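PDB 6EUD: ATP-dependent RNA helicase HrpB from Escherichia coli, which hydrolyses ATP to ADP and phosphate as a DExH-box RNA helicase of the DEAH/RHA type and binds single-stranded RNA. Local coordinates for residues Leu141-Gln146 against Leu153-Met158. Numbering follows the deposited sequence.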
# COMPACT_ATOMS: atom_id res chain seq x y z
N LEU A 141 2.95 1.09 -19.55
CA LEU A 141 3.19 2.17 -20.51
C LEU A 141 3.34 1.61 -21.91
O LEU A 141 2.72 2.09 -22.85
CB LEU A 141 4.44 2.96 -20.12
CG LEU A 141 4.28 3.71 -18.80
CD1 LEU A 141 5.60 4.23 -18.29
CD2 LEU A 141 3.30 4.86 -18.98
N LEU A 142 4.14 0.57 -22.04
CA LEU A 142 4.38 -0.04 -23.34
C LEU A 142 3.13 -0.66 -23.98
O LEU A 142 2.99 -0.67 -25.20
CB LEU A 142 5.48 -1.09 -23.21
CG LEU A 142 6.85 -0.48 -22.94
CD1 LEU A 142 7.85 -1.54 -22.51
CD2 LEU A 142 7.33 0.27 -24.18
N LEU A 143 2.22 -1.18 -23.16
CA LEU A 143 0.96 -1.69 -23.68
C LEU A 143 0.06 -0.53 -24.14
O LEU A 143 -0.82 -0.71 -24.99
CB LEU A 143 0.26 -2.53 -22.62
CG LEU A 143 0.88 -3.91 -22.34
CD1 LEU A 143 0.13 -4.67 -21.23
CD2 LEU A 143 0.94 -4.73 -23.62
N ASP A 144 0.27 0.67 -23.59
CA ASP A 144 -0.50 1.82 -24.03
C ASP A 144 0.10 2.42 -25.29
O ASP A 144 -0.64 2.85 -26.17
CB ASP A 144 -0.60 2.87 -22.93
CG ASP A 144 -1.89 2.76 -22.16
OD1 ASP A 144 -2.57 1.72 -22.27
OD2 ASP A 144 -2.25 3.73 -21.48
N VAL A 145 1.43 2.45 -25.37
CA VAL A 145 2.10 2.86 -26.60
C VAL A 145 1.67 1.98 -27.77
O VAL A 145 1.52 2.46 -28.90
CB VAL A 145 3.63 2.78 -26.46
CG1 VAL A 145 4.29 3.18 -27.77
CG2 VAL A 145 4.12 3.65 -25.30
N GLN A 146 1.45 0.70 -27.49
CA GLN A 146 1.05 -0.27 -28.52
C GLN A 146 -0.41 -0.17 -28.97
O GLN A 146 -0.79 -0.73 -30.00
CB GLN A 146 1.31 -1.69 -28.03
CG GLN A 146 2.75 -2.13 -28.10
CD GLN A 146 2.93 -3.49 -27.48
OE1 GLN A 146 2.44 -3.75 -26.38
NE2 GLN A 146 3.62 -4.38 -28.18
N LEU A 153 5.33 -1.79 -32.83
CA LEU A 153 6.26 -1.92 -31.71
C LEU A 153 6.11 -3.26 -31.00
O LEU A 153 5.13 -3.48 -30.29
CB LEU A 153 6.07 -0.76 -30.72
CG LEU A 153 6.85 -0.85 -29.40
CD1 LEU A 153 8.36 -0.68 -29.60
CD2 LEU A 153 6.32 0.16 -28.39
N LYS A 154 7.07 -4.16 -31.20
CA LYS A 154 6.99 -5.50 -30.63
C LYS A 154 7.46 -5.48 -29.18
O LYS A 154 8.06 -4.49 -28.74
CB LYS A 154 7.82 -6.49 -31.44
CG LYS A 154 7.42 -6.58 -32.89
CD LYS A 154 8.35 -7.48 -33.66
CE LYS A 154 8.01 -7.49 -35.14
NZ LYS A 154 8.95 -8.37 -35.90
N LEU A 155 7.22 -6.56 -28.45
CA LEU A 155 7.51 -6.59 -27.02
C LEU A 155 7.89 -7.98 -26.51
O LEU A 155 7.08 -8.92 -26.56
CB LEU A 155 6.30 -6.05 -26.24
CG LEU A 155 6.43 -5.79 -24.75
CD1 LEU A 155 7.54 -4.79 -24.54
CD2 LEU A 155 5.12 -5.28 -24.20
N LEU A 156 9.11 -8.11 -26.00
CA LEU A 156 9.57 -9.39 -25.46
C LEU A 156 9.71 -9.40 -23.94
O LEU A 156 10.54 -8.70 -23.36
CB LEU A 156 10.91 -9.78 -26.08
CG LEU A 156 11.48 -11.11 -25.57
CD1 LEU A 156 10.46 -12.24 -25.76
CD2 LEU A 156 12.75 -11.43 -26.32
N ILE A 157 8.91 -10.22 -23.28
CA ILE A 157 8.99 -10.32 -21.84
C ILE A 157 9.71 -11.62 -21.46
O ILE A 157 9.25 -12.71 -21.80
CB ILE A 157 7.60 -10.25 -21.20
CG1 ILE A 157 6.92 -8.96 -21.64
CG2 ILE A 157 7.69 -10.34 -19.68
CD1 ILE A 157 5.51 -8.81 -21.17
N MET A 158 10.84 -11.47 -20.79
CA MET A 158 11.66 -12.61 -20.40
C MET A 158 11.55 -12.89 -18.92
O MET A 158 11.83 -12.04 -18.08
CB MET A 158 13.13 -12.38 -20.75
CG MET A 158 13.45 -12.27 -22.23
SD MET A 158 15.23 -12.07 -22.43
CE MET A 158 15.38 -11.95 -24.19
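A single hydrogen bond joins the side chain of Q146 to the backbone of L153, just ahead of strand 154-159. NE2 of Q146 donates to the backbone O of L153 over 2.7 Å, with an N-H...O angle of 160°; the carbonyl oxygen lies 13° from the plane of the amide. CG of Q146 stands beside its own backbone N (chi1 -78°) and the chain runs extended beyond it, which gives the amide the length to span the gap between helix and strand. The same NE2 also bonds to P24 O, while OE1 accepts from Q25 NE2; with NE2 donating to two carbonyl oxygens, it is clear which end of the amide is nitrogen. Glutamine suits this place because one flat group can both donate and accept.

The rest is apolar. L142 CD1 meets L155 CD1 at 3.8 Å, the two side chains slanting across each other, and L143 CD2 reaches the other methyl, L155 CD2, at 4.3 Å. Nearer the loop that links helix to strand, V145 CG1 presses on L153 CD2 at 3.7 Å. These methyls pack between helix and sheet, where a buried polar group would need a partner; L142 and L155 both continue onto V123 of strand 120-125.

Helix and strand thus pack as the second half of the beta-alpha-beta unit 120-125, 133-145, 154-159, whose parallel strands are neighbours in the central sheet of the P-loop NTPase-type ATP-binding domain.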